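Local atomic coordinates of type IV pilus biogenesis factor PilY1 (Pseudomonas aeruginosa, PDB entry 3HX6), a protein that primes type IV pilus assembly, supports calcium-dependent twitching motility, regulates pilus retraction and takes part in adhesion to host cells, binding integrins via its C-terminus. Residues L64-P67 with G72-S75; V335-P338 with Y343-I346; N418-L423 with T429-W434. The protein carries 3 engineered substitutions. All coordinates share one frame; numbering follows the deposited sequence.

Contact 1 of 3, residues L64-P67 with G72-S75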
# COMPACT_ATOMS: atom_id res chain seq x y z
N LEU A 64 10.31 -5.11 -13.21
CA LEU A 64 10.39 -6.57 -13.13
C LEU A 64 9.89 -7.26 -14.40
O LEU A 64 10.46 -8.25 -14.84
CB LEU A 64 9.58 -7.08 -11.93
CG LEU A 64 10.08 -6.71 -10.53
CD1 LEU A 64 9.08 -7.21 -9.49
CD2 LEU A 64 11.46 -7.32 -10.29
N ALA A 65 8.82 -6.72 -14.99
CA ALA A 65 8.24 -7.31 -16.19
C ALA A 65 8.95 -6.95 -17.49
O ALA A 65 9.13 -7.79 -18.36
CB ALA A 65 6.77 -6.93 -16.28
N GLN A 66 9.35 -5.68 -17.63
CA GLN A 66 10.00 -5.22 -18.84
C GLN A 66 11.23 -6.04 -19.26
O GLN A 66 11.37 -6.38 -20.44
CB GLN A 66 10.38 -3.74 -18.71
CG GLN A 66 11.04 -3.16 -19.95
CD GLN A 66 10.20 -3.37 -21.21
OE1 GLN A 66 9.02 -3.04 -21.24
NE2 GLN A 66 10.83 -3.92 -22.24
N PRO A 67 12.13 -6.35 -18.32
CA PRO A 67 13.32 -7.12 -18.68
C PRO A 67 12.97 -8.51 -19.20
O PRO A 67 13.73 -9.11 -19.95
CB PRO A 67 14.11 -7.18 -17.37
CG PRO A 67 13.67 -5.94 -16.64
CD PRO A 67 12.19 -5.92 -16.92
N GLY A 72 8.68 -5.94 -25.86
CA GLY A 72 7.44 -5.28 -25.47
C GLY A 72 7.70 -4.03 -24.66
O GLY A 72 8.85 -3.67 -24.42
N ASN A 73 6.63 -3.36 -24.24
CA ASN A 73 6.75 -2.16 -23.43
C ASN A 73 5.74 -2.27 -22.29
O ASN A 73 4.58 -1.91 -22.45
CB ASN A 73 6.45 -0.91 -24.26
CG ASN A 73 6.93 0.35 -23.58
OD1 ASN A 73 6.73 0.54 -22.38
ND2 ASN A 73 7.55 1.24 -24.35
N TYR A 74 6.19 -2.76 -21.13
CA TYR A 74 5.27 -2.93 -20.02
C TYR A 74 4.76 -1.61 -19.44
O TYR A 74 3.60 -1.52 -19.04
CB TYR A 74 5.90 -3.76 -18.90
CG TYR A 74 4.88 -4.37 -17.97
CD1 TYR A 74 4.04 -5.41 -18.40
CD2 TYR A 74 4.71 -3.89 -16.67
CE1 TYR A 74 3.07 -5.95 -17.56
CE2 TYR A 74 3.74 -4.43 -15.82
CZ TYR A 74 2.92 -5.46 -16.27
OH TYR A 74 1.95 -5.98 -15.44
N SER A 75 5.61 -0.59 -19.40
CA SER A 75 5.20 0.69 -18.85
C SER A 75 3.97 1.24 -19.58
O SER A 75 3.06 1.77 -18.94
CB SER A 75 6.33 1.72 -18.93
OG SER A 75 6.60 2.06 -20.28
O HOH W 1 8.42 -0.65 -20.07

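Contact 2 of 3, residues V335-P338 with Y343-I346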
# COMPACT_ATOMS: atom_id res chain seq x y z
N VAL A 335 11.05 -20.92 0.63
CA VAL A 335 11.75 -19.91 1.43
C VAL A 335 13.23 -20.26 1.38
O VAL A 335 13.61 -21.41 1.58
CB VAL A 335 11.27 -19.92 2.91
CG1 VAL A 335 11.98 -18.83 3.69
CG2 VAL A 335 9.76 -19.69 2.98
N ARG A 336 14.08 -19.27 1.10
CA ARG A 336 15.51 -19.52 1.05
C ARG A 336 15.98 -20.05 2.40
O ARG A 336 15.62 -19.52 3.45
CB ARG A 336 16.28 -18.23 0.72
CG ARG A 336 17.75 -18.49 0.36
CD ARG A 336 18.56 -17.21 0.27
NE ARG A 336 18.18 -16.35 -0.85
CZ ARG A 336 18.50 -16.59 -2.12
NH1 ARG A 336 19.20 -17.66 -2.45
NH2 ARG A 336 18.11 -15.74 -3.07
N HIS A 337 16.78 -21.11 2.38
CA HIS A 337 17.29 -21.68 3.62
C HIS A 337 18.14 -20.64 4.36
O HIS A 337 18.78 -19.80 3.74
CB HIS A 337 18.11 -22.93 3.30
CG HIS A 337 18.46 -23.74 4.51
ND1 HIS A 337 19.52 -23.43 5.33
CD2 HIS A 337 17.88 -24.84 5.04
CE1 HIS A 337 19.58 -24.31 6.32
NE2 HIS A 337 18.60 -25.18 6.16
N PRO A 338 18.12 -20.67 5.71
CA PRO A 338 18.90 -19.73 6.52
C PRO A 338 20.38 -19.65 6.16
O PRO A 338 21.00 -18.59 6.30
CB PRO A 338 18.68 -20.23 7.94
CG PRO A 338 17.29 -20.77 7.88
CD PRO A 338 17.27 -21.52 6.57
N TYR A 343 16.78 -24.25 -0.71
CA TYR A 343 15.53 -23.67 -0.24
C TYR A 343 14.73 -24.65 0.59
O TYR A 343 14.86 -25.87 0.45
CB TYR A 343 14.65 -23.25 -1.42
CG TYR A 343 15.05 -21.95 -2.08
CD1 TYR A 343 16.12 -21.88 -2.96
CD2 TYR A 343 14.33 -20.78 -1.82
CE1 TYR A 343 16.48 -20.68 -3.57
CE2 TYR A 343 14.68 -19.57 -2.42
CZ TYR A 343 15.75 -19.53 -3.30
OH TYR A 343 16.09 -18.35 -3.91
N ILE A 344 13.89 -24.10 1.46
CA ILE A 344 13.02 -24.92 2.27
C ILE A 344 11.71 -24.95 1.51
O ILE A 344 11.10 -23.92 1.25
CB ILE A 344 12.82 -24.31 3.68
CG1 ILE A 344 14.16 -24.31 4.43
CG2 ILE A 344 11.76 -25.11 4.46
CD1 ILE A 344 14.13 -23.62 5.78
N VAL A 345 11.29 -26.15 1.11
CA VAL A 345 10.05 -26.33 0.37
C VAL A 345 8.95 -26.63 1.36
O VAL A 345 8.98 -27.64 2.06
CB VAL A 345 10.18 -27.48 -0.64
CG1 VAL A 345 8.94 -27.55 -1.52
CG2 VAL A 345 11.44 -27.28 -1.49
N ILE A 346 7.97 -25.74 1.45
CA ILE A 346 6.87 -25.91 2.39
C ILE A 346 5.60 -26.36 1.69
O ILE A 346 5.18 -25.78 0.69
CB ILE A 346 6.61 -24.58 3.14
CG1 ILE A 346 7.91 -24.12 3.82
CG2 ILE A 346 5.49 -24.77 4.17
CD1 ILE A 346 7.83 -22.75 4.47
O HOH W 2 18.24 -18.40 -5.34

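Contact 3 of 3, residues N418-L423 with T429-W434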
# COMPACT_ATOMS: atom_id res chain seq x y z
N ASN A 418 10.46 -25.62 18.59
CA ASN A 418 11.64 -26.47 18.62
C ASN A 418 12.61 -26.05 17.53
O ASN A 418 12.21 -25.79 16.39
CB ASN A 418 11.23 -27.92 18.42
CG ASN A 418 10.14 -28.34 19.38
OD1 ASN A 418 9.22 -29.06 19.02
ND2 ASN A 418 10.25 -27.88 20.63
N PRO A 419 13.90 -25.96 17.86
CA PRO A 419 14.87 -25.57 16.84
C PRO A 419 15.16 -26.72 15.89
O PRO A 419 14.90 -27.88 16.20
CB PRO A 419 16.09 -25.16 17.67
CG PRO A 419 16.01 -26.10 18.84
CD PRO A 419 14.53 -26.09 19.18
N VAL A 420 15.69 -26.39 14.72
CA VAL A 420 16.04 -27.39 13.73
C VAL A 420 17.56 -27.38 13.62
O VAL A 420 18.16 -26.32 13.44
CB VAL A 420 15.45 -27.05 12.34
CG1 VAL A 420 15.88 -28.11 11.33
CG2 VAL A 420 13.93 -26.98 12.41
N ASN A 421 18.18 -28.55 13.74
CA ASN A 421 19.64 -28.64 13.64
C ASN A 421 19.96 -29.11 12.23
O ASN A 421 19.96 -30.31 11.95
CB ASN A 421 20.19 -29.62 14.67
CG ASN A 421 21.71 -29.56 14.77
OD1 ASN A 421 22.34 -30.43 15.36
ND2 ASN A 421 22.30 -28.50 14.21
N TRP A 422 20.23 -28.16 11.35
CA TRP A 422 20.51 -28.46 9.95
C TRP A 422 21.81 -29.19 9.65
O TRP A 422 21.81 -30.14 8.87
CB TRP A 422 20.48 -27.17 9.13
CG TRP A 422 19.22 -26.35 9.27
CD1 TRP A 422 19.07 -25.21 10.00
CD2 TRP A 422 17.97 -26.60 8.63
NE1 TRP A 422 17.79 -24.72 9.85
CE2 TRP A 422 17.09 -25.55 9.02
CE3 TRP A 422 17.49 -27.60 7.77
CZ2 TRP A 422 15.77 -25.48 8.57
CZ3 TRP A 422 16.17 -27.52 7.32
CH2 TRP A 422 15.33 -26.47 7.72
N LEU A 423 22.91 -28.76 10.26
CA LEU A 423 24.20 -29.37 9.98
C LEU A 423 24.97 -29.85 11.21
O LEU A 423 24.84 -29.28 12.28
CB LEU A 423 25.11 -28.38 9.24
CG LEU A 423 24.76 -27.78 7.87
CD1 LEU A 423 24.41 -28.91 6.90
CD2 LEU A 423 23.61 -26.81 8.01
N THR A 429 24.67 -32.83 6.52
CA THR A 429 23.28 -32.58 6.87
C THR A 429 22.76 -33.43 8.02
O THR A 429 22.90 -34.65 8.02
CB THR A 429 22.36 -32.83 5.66
OG1 THR A 429 22.77 -31.99 4.57
CG2 THR A 429 20.90 -32.53 6.01
N LYS A 430 22.15 -32.78 9.01
CA LYS A 430 21.58 -33.50 10.14
C LYS A 430 20.07 -33.58 9.89
O LYS A 430 19.59 -34.55 9.31
CB LYS A 430 21.87 -32.78 11.45
CG LYS A 430 21.43 -33.58 12.67
CD LYS A 430 21.89 -32.95 13.97
CE LYS A 430 21.36 -33.72 15.17
NZ LYS A 430 19.86 -33.77 15.18
N GLN A 431 19.31 -32.57 10.32
CA GLN A 431 17.88 -32.58 10.07
C GLN A 431 17.66 -31.91 8.72
O GLN A 431 18.31 -30.92 8.41
CB GLN A 431 17.11 -31.85 11.18
CG GLN A 431 17.05 -32.64 12.49
CD GLN A 431 16.35 -31.89 13.61
OE1 GLN A 431 16.71 -30.76 13.93
NE2 GLN A 431 15.34 -32.52 14.20
N SER A 432 16.76 -32.45 7.91
CA SER A 432 16.53 -31.86 6.60
C SER A 432 15.25 -31.05 6.53
O SER A 432 14.82 -30.64 5.45
CB SER A 432 16.51 -32.94 5.52
OG SER A 432 17.81 -33.47 5.36
N GLY A 433 14.65 -30.80 7.69
CA GLY A 433 13.43 -30.03 7.69
C GLY A 433 12.61 -30.17 8.94
O GLY A 433 13.12 -30.44 10.04
N TRP A 434 11.30 -30.00 8.77
CA TRP A 434 10.37 -30.07 9.88
C TRP A 434 8.99 -30.48 9.41
O TRP A 434 8.73 -30.54 8.21
CB TRP A 434 10.29 -28.70 10.56
CG TRP A 434 10.03 -27.53 9.59
CD1 TRP A 434 10.95 -26.65 9.11
CD2 TRP A 434 8.76 -27.11 9.08
NE1 TRP A 434 10.33 -25.69 8.33
CE2 TRP A 434 8.99 -25.95 8.30
CE3 TRP A 434 7.45 -27.59 9.20
CZ2 TRP A 434 7.95 -25.26 7.65
CZ3 TRP A 434 6.41 -26.90 8.55
CH2 TRP A 434 6.68 -25.75 7.79
O HOH W 3 16.17 -29.99 16.32

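Contact 1 of 3, residues L64-P67 with G72-S75
The methyl group of Ala65 sits over one face of the Tyr74 ring, its CB 3.6 Å from the ring centroid and 12° off the normal. This is a CH-pi contact placed almost squarely above the middle of the ring, with CG the nearest of the ring carbons to the methyl. Tyr74 is turned to meet it by a CG anti to the backbone N (chi1 -160°), which stands the ring beside helix 62-65. At its far end the phenol reaches Asp144 OD2 and Tyr60 N, while Trp151 meets the ring edge-to-face.

A second, polar grip is made by Gln66, whose side chain bends at chi2 and brings its amide against the backbone of 72-74. Tyr74 N donates to Gln66 OE1 over 2.8 Å, and Gln66 NE2 donates to Gly72 O at 3.0 Å, the acceptor lying close to the amide plane of the glutamine but the donor well above the carbonyl plane of Gly72. One amide thus serves both the Gly72 carbonyl and the Tyr74 N-H, and this holds its rotation.

The pair belongs to the PilY1 beta-propeller domain, where a short loop links helix 62-65 to helix 74-82. Asn73 is the N-cap of the second helix, its side chain capping a backbone N of the first turn. Ser75 OG donates to Asn73 OD1 at 2.6 Å, in the carbonyl plane. Between cap and glutamine lies a water, which donates to Gln66 OE1 (2.7 Å) and to Asn73 OD1 (3.1 Å) and accepts from Ser75 N (2.9 Å), so Gln66 OE1 receives both a backbone N-H and a water proton. Ser407 of the second subunit packs on Asn73 and Ser75.

Contact 2 of 3, residues V335-P338 with Y343-I346
Tyr343 lies along the backbone of Val335 and Arg336, and each part of its side chain finds a different neighbour. Its CB rests 3.7 Å from Val335 O. With CG beside its own backbone N (chi1 -78°), the ring turns along the partner strand: CD2 comes within 3.3 Å of Arg336 N, and CE2 packs against CA and CB of Arg336. Arg336 CG lies above one ring face, toward the rim. At the tip, the hydroxyl stands over one face of the Arg336 guanidinium, Tyr343 OH lying 3.4 Å from Arg336 NH2. The angle is poor for a hydrogen bond, and the two planes are 44° apart. A water completes the link instead, accepting from Arg336 NH1 and sitting in the plane of the tyrosine ring, 2.6 Å from Tyr343 OH. Arg340 NH2 lies close to Arg336 NE, an approach of like charges.

Next to the tyrosine along the strand, the two strands are joined by an antiparallel hydrogen-bonded pair. Ile344 N donates to Val335 O at 2.7 Å, and Val335 N returns the bond to Ile344 O at 3.1 Å. The side chains of this pair lie on the same face of the sheet, where Val335 CG2 meets Ile346 CD1 and Ile344 CD1 meets Pro338 CD, both at 3.9 Å. His337 CD2 approaches Ile344 CG1 obliquely, while its ND1 is engaged by Thr339 N.

The contact is a beta hairpin. Strand 333-336 is outermost in its sheet, and strand 343-348 separates it from strand 367-373, with which Tyr343 and Val345 bond through Asp373 and Ile371; Trp372 of that strand stacks on the His337 ring.

Contact 3 of 3, residues N418-L423 with T429-W434
Gln431 clasps Asn421 at both ends of its backbone: Asn421 N donates to Gln431 OE1 over 2.7 Å, at a nearly straight 172° and in the carbonyl plane, while Gln431 N donates to Asn421 O at 2.9 Å. The side-chain oxygen therefore stands in for a backbone carbonyl, and the two segments run roughly antiparallel as an irregular, hairpin-like loop leading into strand 433-437. One step on, Lys430 N donates to Trp422 O at 2.7 Å, arriving well above the carbonyl plane, and Thr429 CA makes a CA-H...O contact with the same oxygen. Next to it, the backbones of Leu423 and Thr429 form a single bridge, and Leu423 CD1 packs on Thr429 CA.

The Lys430 chain crosses the Asn421 side chain at about a right angle, with its CB against Asn421 O. CB of Trp422 points away from 429-434, but the ring end returns to it, CG lying anti to the carbonyl carbon (chi1 -54°). Its six-membered ring then reaches the backbone of 431-433, CE3 at 3.5 Å from Gln431 O and CZ3 at 3.6 Å from Gly433 N, while Ser432 O lies at the ring edge, in plane. Val420 CG1 covers one face over its centre.

A second shell fixes these groups. His337 and Trp372 meet the Trp422 indole edge-to-face, and Gln374 OE1 bonds Thr429 OG1. Strand 433-437 is paired on its two flanks, Trp434 with Gly370 of strand 367-373 and Gly433 with Gln393 of strand 392-405, so the loop is anchored in the sheet. Gln393 reaches further still: its OE1 pairs with Gln431 NE2, helping to fix the rotation of the amide whose OE1 accepts from Asn421 N.

Following the chain from its N terminus, contact 1 closes the loop between helices 62-65 and 74-82. Contact 2 comes much later, where the turn between strands 333-336 and 343-348 closes a hairpin, and contact 3 folds the loop after strand 408-415 back on itself before strand 433-437. The three follow one another in series; none nests or crosses. Contact 1 stands apart, its nearest atoms about 13 Å from contact 2 and about 25 Å from contact 3. Contacts 2 and 3 share one sheet and touch: Ile344 CD1 packs on Trp422 CH2 at 3.6 Å, and Ile346 CG2 on Trp434 CH2 at 3.9 Å, tying hairpin to loop.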